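Local coordinates for single-strand DNA-binding protein (Agrobacterium tumefaciens, PDB 3BTP) that binds single-stranded but not double-stranded DNA whatever its sequence and mediates nuclear uptake of the single-stranded T-DNA copy during transformation, at residues Lys142-Phe145 and Asn146-Arg150; Gln187-Gln190 and Cys191-Lys195; Ala284-Arg287 and Phe288-Glu292. All blocks are in the same frame, centred on the assembly; numbering follows the deposited sequence.

Contact 1 of 3, residues Lys142-Phe145 and Asn146-Arg150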
loop_
_atom_site.group_PDB
_atom_site.type_symbol
_atom_site.label_atom_id
_atom_site.label_comp_id
_atom_site.label_asym_id
_atom_site.label_seq_id
_atom_site.Cartn_x
_atom_site.Cartn_y
_atom_site.Cartn_z
ATOM N N LYS A 142 -6.578 -26.528 -18.551
ATOM C CA LYS A 142 -5.478 -25.562 -18.667
ATOM C C LYS A 142 -6.001 -24.438 -19.522
ATOM O O LYS A 142 -5.703 -23.261 -19.241
ATOM C CB LYS A 142 -4.165 -26.201 -19.161
ATOM C CG LYS A 142 -3.766 -25.965 -20.576
ATOM C CD LYS A 142 -2.268 -25.721 -20.785
ATOM C CE LYS A 142 -1.408 -26.562 -19.894
ATOM N NZ LYS A 142 0.009 -26.346 -20.358
ATOM N N ALA A 143 -6.886 -24.795 -20.467
ATOM C CA ALA A 143 -7.554 -23.825 -21.349
ATOM C C ALA A 143 -8.452 -22.833 -20.570
ATOM O O ALA A 143 -8.435 -21.611 -20.800
ATOM C CB ALA A 143 -8.402 -24.578 -22.434
ATOM N N GLU A 144 -9.301 -23.397 -19.716
ATOM C CA GLU A 144 -10.123 -22.586 -18.847
ATOM C C GLU A 144 -9.273 -21.630 -17.948
ATOM O O GLU A 144 -9.492 -20.410 -17.921
ATOM C CB GLU A 144 -11.065 -23.465 -18.020
ATOM C CG GLU A 144 -12.014 -22.501 -17.245
ATOM C CD GLU A 144 -13.043 -23.165 -16.342
ATOM O OE1 GLU A 144 -13.387 -24.394 -16.515
ATOM O OE2 GLU A 144 -13.528 -22.386 -15.482
ATOM N N PHE A 145 -8.286 -22.187 -17.262
ATOM C CA PHE A 145 -7.273 -21.391 -16.504
ATOM C C PHE A 145 -6.657 -20.284 -17.359
ATOM O O PHE A 145 -6.625 -19.127 -16.928
ATOM C CB PHE A 145 -6.169 -22.279 -15.908
ATOM C CG PHE A 145 -6.577 -23.059 -14.649
ATOM C CD1 PHE A 145 -7.101 -22.387 -13.525
ATOM C CD2 PHE A 145 -6.321 -24.461 -14.546
ATOM C CE1 PHE A 145 -7.395 -23.046 -12.386
ATOM C CE2 PHE A 145 -6.642 -25.197 -13.373
ATOM C CZ PHE A 145 -7.201 -24.483 -12.274
ATOM N N ASN A 146 -6.163 -20.609 -18.562
ATOM C CA ASN A 146 -5.558 -19.621 -19.463
ATOM C C ASN A 146 -6.461 -18.629 -20.157
ATOM O O ASN A 146 -5.956 -17.638 -20.728
ATOM C CB ASN A 146 -4.623 -20.265 -20.479
ATOM C CG ASN A 146 -3.278 -20.742 -19.832
ATOM O OD1 ASN A 146 -2.690 -21.714 -20.283
ATOM N ND2 ASN A 146 -2.831 -20.066 -18.757
ATOM N N ALA A 147 -7.769 -18.865 -20.138
ATOM C CA ALA A 147 -8.790 -17.999 -20.775
ATOM C C ALA A 147 -9.427 -17.069 -19.776
ATOM O O ALA A 147 -10.022 -16.059 -20.166
ATOM C CB ALA A 147 -9.921 -18.852 -21.376
ATOM N N SER A 148 -9.391 -17.464 -18.493
ATOM C CA SER A 148 -9.878 -16.619 -17.380
ATOM C C SER A 148 -8.910 -15.482 -17.080
ATOM O O SER A 148 -7.693 -15.616 -17.309
ATOM C CB SER A 148 -10.044 -17.453 -16.078
ATOM O OG SER A 148 -10.915 -18.525 -16.320
ATOM N N CYS A 149 -9.456 -14.396 -16.512
ATOM C CA CYS A 149 -8.659 -13.527 -15.641
ATOM C C CYS A 149 -8.430 -14.181 -14.226
ATOM O O CYS A 149 -9.356 -14.290 -13.419
ATOM C CB CYS A 149 -9.259 -12.109 -15.507
ATOM S SG CYS A 149 -8.100 -11.034 -14.636
ATOM N N ARG A 150 -7.204 -14.632 -13.943
ATOM C CA ARG A 150 -6.895 -15.259 -12.653
ATOM C C ARG A 150 -6.440 -14.224 -11.587
ATOM O O ARG A 150 -5.452 -13.499 -11.771
ATOM C CB ARG A 150 -5.805 -16.332 -12.849
ATOM C CG ARG A 150 -6.132 -17.428 -13.883
ATOM C CD ARG A 150 -5.095 -18.603 -13.795
ATOM N NE ARG A 150 -3.695 -18.181 -13.990
ATOM C CZ ARG A 150 -3.048 -18.024 -15.162
ATOM N NH1 ARG A 150 -3.662 -18.269 -16.321
ATOM N NH2 ARG A 150 -1.744 -17.659 -15.171
#
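Ser148 and Arg150 reach back onto the carbonyls of Glu144 and Phe145 at the C-terminal end of helix 142-147, where the chain turns into strand 149-153 of a four-stranded antiparallel sheet. Glu144 O is gripped by three donors. Ser148 N donates to Glu144 O over 3.0 Å, while Ser148 OG, a hydroxyl on a side chain short enough to double back, approaches Glu144 O at 2.9 Å from 41° out of the carbonyl plane. The torsion responsible sets OG beside its own backbone N (chi1 -57°), which lets both groups of Ser148 turn to one oxygen. Ala147 N adds a third bond, 3.2 Å from Glu144 O. The next carbonyl is met by a long, flexible donor: Arg150 NH1 stands 3.1 Å from Phe145 O, and this oxygen lies in the guanidinium plane although NH1 itself sits above the carbonyl plane. A positive group here probably suits the partial negative charge of a helix end. What positions Arg150 lies outside: NH2 bonds to Asp212 O and NE to Tyr152 OH, while its chain packs against Trp199 and His203 of helix 186-206. Phe145, buried and apolar, packs its side chain on Tyr117 and Leu119 of strand 117-124, tying the short helix to the sheet. One turn back, Asn146 N donates to Lys142 O at 2.8 Å, and the two side chains point the same way. The methylenes of Arg150 pass close to the same acceptor as its NH1, CG and CD each 3.5 Å from Phe145 O.

Contact 2 of 3, residues Gln187-Gln190 and Cys191-Lys195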
loop_
_atom_site.group_PDB
_atom_site.type_symbol
_atom_site.label_atom_id
_atom_site.label_comp_id
_atom_site.label_asym_id
_atom_site.label_seq_id
_atom_site.Cartn_x
_atom_site.Cartn_y
_atom_site.Cartn_z
ATOM N N GLN A 187 20.761 -9.706 -16.657
ATOM C CA GLN A 187 20.171 -9.230 -15.449
ATOM C C GLN A 187 18.674 -9.518 -15.490
ATOM O O GLN A 187 18.167 -10.176 -14.573
ATOM C CB GLN A 187 20.404 -7.740 -15.317
ATOM C CG GLN A 187 20.452 -7.253 -13.866
ATOM C CD GLN A 187 21.480 -6.129 -13.686
ATOM O OE1 GLN A 187 22.706 -6.344 -13.801
ATOM N NE2 GLN A 187 20.991 -4.943 -13.432
ATOM N N SER A 188 18.016 -9.032 -16.552
ATOM C CA SER A 188 16.629 -9.293 -16.853
ATOM C C SER A 188 16.373 -10.783 -17.002
ATOM O O SER A 188 15.444 -11.304 -16.393
ATOM C CB SER A 188 16.233 -8.625 -18.160
ATOM O OG SER A 188 16.033 -7.246 -18.001
ATOM N N LYS A 189 17.203 -11.458 -17.807
ATOM C CA LYS A 189 17.103 -12.913 -17.973
ATOM C C LYS A 189 17.043 -13.659 -16.639
ATOM O O LYS A 189 16.190 -14.515 -16.469
ATOM C CB LYS A 189 18.227 -13.487 -18.863
ATOM C CG LYS A 189 18.016 -14.986 -19.173
ATOM C CD LYS A 189 18.812 -15.480 -20.350
ATOM C CE LYS A 189 18.145 -16.755 -21.006
ATOM N NZ LYS A 189 18.615 -18.094 -20.452
ATOM N N GLN A 190 17.925 -13.329 -15.703
ATOM C CA GLN A 190 18.079 -14.113 -14.455
ATOM C C GLN A 190 16.980 -13.759 -13.438
ATOM O O GLN A 190 16.488 -14.629 -12.697
ATOM C CB GLN A 190 19.476 -13.946 -13.812
ATOM C CG GLN A 190 20.682 -14.203 -14.744
ATOM C CD GLN A 190 21.724 -15.254 -14.236
ATOM O OE1 GLN A 190 22.568 -15.703 -15.023
ATOM N NE2 GLN A 190 21.677 -15.631 -12.946
ATOM N N CYS A 191 16.620 -12.484 -13.400
ATOM C CA CYS A 191 15.443 -12.058 -12.648
ATOM C C CYS A 191 14.186 -12.816 -13.086
ATOM O O CYS A 191 13.468 -13.348 -12.248
ATOM C CB CYS A 191 15.238 -10.551 -12.805
ATOM S SG CYS A 191 16.338 -9.617 -11.733
ATOM N N PHE A 192 13.955 -12.882 -14.402
ATOM C CA PHE A 192 12.825 -13.628 -14.973
ATOM C C PHE A 192 12.846 -15.151 -14.613
ATOM O O PHE A 192 11.819 -15.746 -14.188
ATOM C CB PHE A 192 12.724 -13.377 -16.499
ATOM C CG PHE A 192 11.654 -14.166 -17.147
ATOM C CD1 PHE A 192 10.333 -13.765 -17.066
ATOM C CD2 PHE A 192 11.961 -15.375 -17.811
ATOM C CE1 PHE A 192 9.317 -14.549 -17.637
ATOM C CE2 PHE A 192 10.985 -16.133 -18.377
ATOM C CZ PHE A 192 9.640 -15.689 -18.297
ATOM N N GLN A 193 14.030 -15.752 -14.714
ATOM C CA GLN A 193 14.199 -17.168 -14.438
ATOM C C GLN A 193 13.983 -17.339 -12.959
ATOM O O GLN A 193 13.326 -18.281 -12.545
ATOM C CB GLN A 193 15.608 -17.733 -14.887
ATOM C CG GLN A 193 15.810 -17.915 -16.378
ATOM C CD GLN A 193 17.264 -18.422 -16.816
ATOM O OE1 GLN A 193 18.323 -18.122 -16.177
ATOM N NE2 GLN A 193 17.286 -19.196 -17.920
ATOM N N TYR A 194 14.516 -16.434 -12.145
ATOM C CA TYR A 194 14.216 -16.524 -10.693
ATOM C C TYR A 194 12.693 -16.479 -10.380
ATOM O O TYR A 194 12.162 -17.326 -9.638
ATOM C CB TYR A 194 14.950 -15.455 -9.856
ATOM C CG TYR A 194 14.535 -15.588 -8.382
ATOM C CD1 TYR A 194 15.213 -16.454 -7.520
ATOM C CD2 TYR A 194 13.394 -14.916 -7.888
ATOM C CE1 TYR A 194 14.825 -16.598 -6.142
ATOM C CE2 TYR A 194 12.977 -15.046 -6.537
ATOM C CZ TYR A 194 13.686 -15.894 -5.681
ATOM O OH TYR A 194 13.263 -16.027 -4.372
ATOM N N LYS A 195 11.994 -15.453 -10.896
ATOM C CA LYS A 195 10.520 -15.342 -10.661
ATOM C C LYS A 195 9.724 -16.513 -11.295
ATOM O O LYS A 195 8.728 -16.963 -10.726
ATOM C CB LYS A 195 9.990 -13.962 -11.120
ATOM C CG LYS A 195 10.637 -12.750 -10.408
ATOM C CD LYS A 195 9.951 -11.441 -10.797
ATOM C CE LYS A 195 10.736 -10.288 -10.346
ATOM N NZ LYS A 195 9.915 -9.039 -10.242
#
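Two successive turns of helix 186-206 are joined by four regular i to i+4 backbone bonds, in which the N atoms of Cys191, Phe192, Gln193 and Tyr194 donate to the O atoms of Gln187, Ser188, Lys189 and Gln190, in that order, over 2.7 to 3.0 Å. This is plain alpha-helical packing, and its side chains touch the preceding turn mainly at their roots. CB of Tyr194 rests 3.3 Å from Gln190 O, and CB of Phe192 is 3.4 Å from Ser188 O; both rings then swing off the contact because their CG is anti to the backbone N (chi1 178° and 177°). Large aromatic groups suit these places because each has an apolar surface to meet elsewhere: the ring of Phe192 meets that of Phe166 with the planes at about 45°, and Tyr194 packs on Leu171 and Pro172. Cys191, small and weakly polar, stays close to the helix, its CB 3.4 Å from Gln187 O, and touches Leu171 too. Ser188, equally compact, packs against a polar side chain of another protein chain. On the exposed flank the long polar chains of Lys189 and Gln193, one turn apart, cross obliquely. Lys189 bends at its last torsion (chi4 -91°), which brings NZ near the end of Gln193, while Gln193 stretches out beyond CG. Flexible, hydrophilic residues fit this exposed side, where their polar ends can meet water. Below those ends, the methylene root of Gln193 leans on the previous turn, with CG 3.4 Å from Lys189 O.

Contact 3 of 3, residues Ala284-Arg287 and Phe288-Glu292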
loop_
_atom_site.group_PDB
_atom_site.type_symbol
_atom_site.label_atom_id
_atom_site.label_comp_id
_atom_site.label_asym_id
_atom_site.label_seq_id
_atom_site.Cartn_x
_atom_site.Cartn_y
_atom_site.Cartn_z
ATOM N N ALA A 284 -24.204 8.493 -5.864
ATOM C CA ALA A 284 -23.655 9.822 -6.185
ATOM C C ALA A 284 -23.531 10.767 -4.953
ATOM O O ALA A 284 -24.489 10.954 -4.174
ATOM C CB ALA A 284 -24.447 10.497 -7.307
ATOM N N ASN A 285 -22.323 11.312 -4.776
ATOM C CA ASN A 285 -21.948 12.163 -3.653
ATOM C C ASN A 285 -22.185 11.514 -2.269
ATOM O O ASN A 285 -22.202 12.212 -1.258
ATOM C CB ASN A 285 -22.554 13.579 -3.809
ATOM C CG ASN A 285 -22.228 14.224 -5.210
ATOM O OD1 ASN A 285 -23.099 14.284 -6.086
ATOM N ND2 ASN A 285 -20.965 14.645 -5.425
ATOM N N LYS A 286 -22.331 10.184 -2.242
ATOM C CA LYS A 286 -22.335 9.383 -1.016
ATOM C C LYS A 286 -20.949 8.747 -0.732
ATOM O O LYS A 286 -20.190 8.415 -1.671
ATOM C CB LYS A 286 -23.412 8.312 -1.084
ATOM C CG LYS A 286 -24.859 8.832 -0.932
ATOM C CD LYS A 286 -25.889 7.661 -0.827
ATOM C CE LYS A 286 -27.393 8.154 -0.850
ATOM N NZ LYS A 286 -27.782 8.946 0.428
ATOM N N ARG A 287 -20.637 8.547 0.548
ATOM C CA ARG A 287 -19.272 8.221 0.970
ATOM C C ARG A 287 -19.061 6.725 0.867
ATOM O O ARG A 287 -20.023 5.957 1.038
ATOM C CB ARG A 287 -18.990 8.675 2.396
ATOM C CG ARG A 287 -18.974 10.189 2.586
ATOM C CD ARG A 287 -17.575 10.730 2.523
ATOM N NE ARG A 287 -17.505 12.201 2.498
ATOM C CZ ARG A 287 -16.365 12.901 2.541
ATOM N NH1 ARG A 287 -15.165 12.279 2.635
ATOM N NH2 ARG A 287 -16.422 14.232 2.472
ATOM N N PHE A 288 -17.812 6.312 0.622
ATOM C CA PHE A 288 -17.507 4.899 0.572
ATOM C C PHE A 288 -18.055 4.151 1.808
ATOM O O PHE A 288 -18.649 3.082 1.649
ATOM C CB PHE A 288 -16.021 4.608 0.421
ATOM C CG PHE A 288 -15.703 3.136 0.550
ATOM C CD1 PHE A 288 -16.054 2.249 -0.453
ATOM C CD2 PHE A 288 -15.085 2.640 1.697
ATOM C CE1 PHE A 288 -15.795 0.875 -0.317
ATOM C CE2 PHE A 288 -14.811 1.273 1.846
ATOM C CZ PHE A 288 -15.154 0.389 0.836
ATOM N N GLU A 289 -17.849 4.723 2.996
ATOM C CA GLU A 289 -18.315 4.117 4.276
ATOM C C GLU A 289 -19.814 3.778 4.333
ATOM O O GLU A 289 -20.224 2.817 4.963
ATOM C CB GLU A 289 -17.932 5.015 5.481
ATOM C CG GLU A 289 -16.408 5.101 5.695
ATOM C CD GLU A 289 -15.588 5.799 4.524
ATOM O OE1 GLU A 289 -16.075 6.788 3.887
ATOM O OE2 GLU A 289 -14.405 5.350 4.298
ATOM N N GLU A 290 -20.618 4.572 3.659
ATOM C CA GLU A 290 -22.039 4.234 3.483
ATOM C C GLU A 290 -22.254 3.006 2.571
ATOM O O GLU A 290 -23.112 2.160 2.827
ATOM C CB GLU A 290 -22.774 5.463 2.919
ATOM C CG GLU A 290 -24.270 5.381 3.036
ATOM C CD GLU A 290 -24.909 6.744 2.757
ATOM O OE1 GLU A 290 -24.203 7.779 2.967
ATOM O OE2 GLU A 290 -26.081 6.756 2.317
ATOM N N PHE A 291 -21.509 2.955 1.469
ATOM C CA PHE A 291 -21.640 1.804 0.571
ATOM C C PHE A 291 -21.252 0.573 1.354
ATOM O O PHE A 291 -21.929 -0.421 1.345
ATOM C CB PHE A 291 -20.786 2.023 -0.684
ATOM C CG PHE A 291 -20.647 0.807 -1.563
ATOM C CD1 PHE A 291 -21.686 0.433 -2.445
ATOM C CD2 PHE A 291 -19.482 0.020 -1.497
ATOM C CE1 PHE A 291 -21.561 -0.698 -3.268
ATOM C CE2 PHE A 291 -19.327 -1.078 -2.317
ATOM C CZ PHE A 291 -20.379 -1.466 -3.218
ATOM N N GLU A 292 -20.139 0.695 2.054
ATOM C CA GLU A 292 -19.553 -0.321 2.865
ATOM C C GLU A 292 -20.572 -0.894 3.902
ATOM O O GLU A 292 -20.702 -2.126 4.061
ATOM C CB GLU A 292 -18.329 0.270 3.551
ATOM C CG GLU A 292 -17.820 -0.589 4.649
ATOM C CD GLU A 292 -16.407 -0.250 5.061
ATOM O OE1 GLU A 292 -16.079 0.957 5.202
ATOM O OE2 GLU A 292 -15.613 -1.200 5.260
#
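Lys286 and Glu290 meet across the start of helix 288-299 in a loose salt bridge, Lys286 NZ lying 3.4 Å from Glu290 OE2, whose hydrogen bond is weak. The closer touch is made by the methylenes: Lys286 CD is 3.3 Å from the same OE2, and the lysine chain runs past the carboxylate before a bend at chi4 (-68°) turns the ammonium toward it. Glu290 is stretched beyond CG, so its acid spans the gap back to the loop; a long acid and a long base suit such a surface pairing. The backbone acceptor of the join is Arg287 O. It takes two weak bonds, from Glu290 N at 3.0 Å and from Phe291 N at 3.4 Å, the latter being the first i to i+4 bond of the helix. Glu292 N continues the series by donating to Phe288 O at 2.8 Å. Two amides are supplied from outside: Asn285 N by Glu338 OE1, and Phe288 N by Asp329 OD1 of helix 327-335, whose OD2 forms a salt bridge with Arg287 NH1. The aspartate thus serves a helix-start amide and the arginine before it. Glu289 OE1 lies 3.8 Å from Arg287 CB; the helix start and Arg287 probably offset the closeness of Glu289 to Asp329. Phe288 and Phe291 bring apolar rings: Phe288 meets Phe332 edge-to-face and packs on Ile305 and Leu307, while Phe291 meets Phe332 with planes at about 35° and packs on Ile263 and Ile265. Together these features make a helix N-terminus with Arg287 at the N-cap position, seating its first turn against an antiparallel sheet.

The three contacts are local and follow one another along the chain without touching. Contacts 1 and 2 are the nearest pair, their centres 24 Å apart and their nearest atoms about 11 Å apart; helix 186-206 relates them, carrying contact 2 in its early turns and, further on, meeting Arg150 of contact 1. Contact 3 lies 34 Å from contact 1 and 44 Å from contact 2, centre to centre, and on the opposite side of the chain's centre from contact 2. Contact 1 is the C-terminal end of helix 142-147 and runs into one four-stranded antiparallel sheet; contact 3, the N-terminal start of helix 288-299, packs on another, both with strand order 2-1-3-4.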